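Local structure of citrate lyase, subunit 1 (Methanosaeta concilii, 6HXI) at residues Asn13-Tyr18 and Trp187-Asp192. The protein probably uses ATP to convert citrate and coenzyme A into acetyl-CoA and oxaloacetate, as an ATP citrate lyase. Sequence-based numbering, arbitrary orientation.
Sequences NLLARY and WRFYSD
The first torsion of Phe189 (chi1 171°) sets CG opposite the backbone nitrogen and directs the ring from helix 173-192 to the backbone of helix 8-18, where Leu15, its own CG also opposite the amide nitrogen, turns one methyl over the ring. That methyl, CD1, sits 4.0 Å from the centroid of the Phe189 ring and 24° off its normal, a CH-pi contact displaced toward the CE2 side of the rim, and the two side chains cross nearly at right angles. The far end of the ring abuts the helix backbone itself: Phe189 CE1 lies 3.4 Å from Leu14 O, and Phe189 CZ 3.5 Å from Leu15 N. Leu14 meets the ring edge in plane through CB, 3.7 Å from Phe189 CZ, while Tyr18 adds a looser touch near the ring plane, its CB 4.1 Å from Phe189 CE1. No hydrogen bond joins the segments, and Leu14 O is already engaged by Tyr18 N within its own helix. Replacing Phe189 with alanine would probably leave a gap between the helices and the Leu15 methyl without its aromatic partner. Phe195 meets the Phe189 ring and also touches Leu14, linking the contact to the six-stranded antiparallel sheet that contains strand 195-206. The axes of segments 13-18 and 187-192 approach to 11.2 Å, their N-to-C directions 108° apart: apolar helix-helix packing bridged by one aromatic side chain, within the ATP-grasp region.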
loop_
_atom_site.group_PDB
_atom_site.type_symbol
_atom_site.label_atom_id
_atom_site.label_comp_id
_atom_site.label_asym_id
_atom_site.label_seq_id
_atom_site.Cartn_x
_atom_site.Cartn_y
_atom_site.Cartn_z
ATOM N N ASN C 13 21.954 -23.991 59.707
ATOM C CA ASN C 13 22.670 -23.264 58.657
ATOM C C ASN C 13 21.946 -21.962 58.352
ATOM O O ASN C 13 22.614 -20.929 58.222
ATOM C CB ASN C 13 22.832 -24.101 57.394
ATOM C CG ASN C 13 24.236 -24.096 56.845
ATOM O OD1 ASN C 13 24.860 -23.043 56.636
ATOM N ND2 ASN C 13 24.774 -25.281 56.609
ATOM N N LEU C 14 20.578 -22.008 58.290
ATOM C CA LEU C 14 19.716 -20.831 58.090
ATOM C C LEU C 14 19.919 -19.874 59.275
ATOM O O LEU C 14 20.145 -18.681 59.073
ATOM C CB LEU C 14 18.216 -21.209 57.952
ATOM C CG LEU C 14 17.747 -21.787 56.602
ATOM C CD1 LEU C 14 16.332 -22.361 56.690
ATOM C CD2 LEU C 14 17.807 -20.749 55.515
ATOM N N LEU C 15 19.884 -20.414 60.506
ATOM C CA LEU C 15 20.089 -19.636 61.724
ATOM C C LEU C 15 21.480 -18.994 61.745
ATOM O O LEU C 15 21.595 -17.818 62.090
ATOM C CB LEU C 15 19.866 -20.481 62.991
ATOM C CG LEU C 15 19.670 -19.639 64.243
ATOM C CD1 LEU C 15 18.272 -19.123 64.319
ATOM C CD2 LEU C 15 20.002 -20.417 65.492
ATOM N N ALA C 16 22.516 -19.750 61.359
ATOM C CA ALA C 16 23.897 -19.274 61.307
ATOM C C ALA C 16 24.057 -18.157 60.280
ATOM O O ALA C 16 24.697 -17.156 60.575
ATOM C CB ALA C 16 24.833 -20.418 60.988
ATOM N N ARG C 17 23.399 -18.292 59.114
ATOM C CA ARG C 17 23.448 -17.317 58.034
ATOM C C ARG C 17 22.614 -16.061 58.267
ATOM O O ARG C 17 23.139 -14.962 58.120
ATOM C CB ARG C 17 23.060 -17.973 56.688
ATOM C CG ARG C 17 23.581 -17.232 55.454
ATOM C CD ARG C 17 24.041 -18.175 54.354
ATOM N NE ARG C 17 22.987 -18.444 53.373
ATOM C CZ ARG C 17 22.181 -19.504 53.396
ATOM N NH1 ARG C 17 22.290 -20.410 54.365
ATOM N NH2 ARG C 17 21.259 -19.663 52.455
ATOM N N TYR C 18 21.323 -16.209 58.586
ATOM C CA TYR C 18 20.410 -15.066 58.629
ATOM C C TYR C 18 20.095 -14.492 60.041
ATOM O O TYR C 18 19.746 -13.309 60.116
ATOM C CB TYR C 18 19.129 -15.391 57.825
ATOM C CG TYR C 18 19.484 -15.705 56.389
ATOM C CD1 TYR C 18 19.936 -14.705 55.529
ATOM C CD2 TYR C 18 19.526 -17.019 55.934
ATOM C CE1 TYR C 18 20.359 -14.997 54.235
ATOM C CE2 TYR C 18 19.963 -17.324 54.645
ATOM C CZ TYR C 18 20.376 -16.308 53.796
ATOM O OH TYR C 18 20.807 -16.580 52.515
ATOM N N TRP C 187 11.994 -14.513 66.214
ATOM C CA TRP C 187 10.674 -14.227 65.640
ATOM C C TRP C 187 10.824 -13.560 64.264
ATOM O O TRP C 187 10.097 -13.909 63.339
ATOM C CB TRP C 187 9.811 -13.342 66.555
ATOM C CG TRP C 187 8.476 -13.055 65.933
ATOM C CD1 TRP C 187 7.413 -13.906 65.845
ATOM C CD2 TRP C 187 8.127 -11.899 65.167
ATOM N NE1 TRP C 187 6.402 -13.330 65.115
ATOM C CE2 TRP C 187 6.823 -12.107 64.662
ATOM C CE3 TRP C 187 8.807 -10.716 64.825
ATOM C CZ2 TRP C 187 6.157 -11.147 63.891
ATOM C CZ3 TRP C 187 8.145 -9.758 64.074
ATOM C CH2 TRP C 187 6.837 -9.979 63.610
ATOM N N ARG C 188 11.760 -12.599 64.142
ATOM C CA ARG C 188 12.021 -11.878 62.894
ATOM C C ARG C 188 12.534 -12.865 61.852
ATOM O O ARG C 188 12.082 -12.848 60.710
ATOM C CB ARG C 188 13.024 -10.734 63.137
ATOM C CG ARG C 188 12.511 -9.657 64.082
ATOM C CD ARG C 188 13.357 -8.399 63.960
ATOM N NE ARG C 188 13.260 -7.539 65.143
ATOM C CZ ARG C 188 12.318 -6.617 65.341
ATOM N NH1 ARG C 188 11.343 -6.447 64.454
ATOM N NH2 ARG C 188 12.325 -5.883 66.444
ATOM N N PHE C 189 13.410 -13.775 62.281
ATOM C CA PHE C 189 13.952 -14.852 61.474
ATOM C C PHE C 189 12.821 -15.796 61.025
ATOM O O PHE C 189 12.760 -16.157 59.860
ATOM C CB PHE C 189 15.038 -15.588 62.279
ATOM C CG PHE C 189 15.566 -16.876 61.693
ATOM C CD1 PHE C 189 16.441 -16.858 60.613
ATOM C CD2 PHE C 189 15.217 -18.106 62.248
ATOM C CE1 PHE C 189 16.932 -18.048 60.072
ATOM C CE2 PHE C 189 15.709 -19.297 61.706
ATOM C CZ PHE C 189 16.566 -19.260 60.617
ATOM N N TYR C 190 11.910 -16.144 61.935
ATOM C CA TYR C 190 10.746 -17.014 61.686
ATOM C C TYR C 190 9.826 -16.365 60.622
ATOM O O TYR C 190 9.445 -17.008 59.633
ATOM C CB TYR C 190 10.006 -17.220 63.027
ATOM C CG TYR C 190 8.704 -17.993 62.951
ATOM C CD1 TYR C 190 8.682 -19.374 63.104
ATOM C CD2 TYR C 190 7.482 -17.332 62.827
ATOM C CE1 TYR C 190 7.484 -20.089 63.061
ATOM C CE2 TYR C 190 6.280 -18.033 62.809
ATOM C CZ TYR C 190 6.287 -19.412 62.919
ATOM O OH TYR C 190 5.110 -20.113 62.886
ATOM N N SER C 191 9.526 -15.074 60.832
ATOM C CA SER C 191 8.650 -14.229 60.027
ATOM C C SER C 191 9.151 -13.914 58.630
ATOM O O SER C 191 8.346 -13.848 57.705
ATOM C CB SER C 191 8.360 -12.931 60.770
ATOM O OG SER C 191 7.204 -13.119 61.566
ATOM N N ASP C 192 10.455 -13.661 58.478
ATOM C CA ASP C 192 11.030 -13.300 57.188
ATOM C C ASP C 192 11.533 -14.479 56.365
ATOM O O ASP C 192 11.673 -14.325 55.141
ATOM C CB ASP C 192 12.144 -12.254 57.365
ATOM C CG ASP C 192 11.742 -10.950 58.048
ATOM O OD1 ASP C 192 10.531 -10.618 58.040
ATOM O OD2 ASP C 192 12.646 -10.246 58.557
#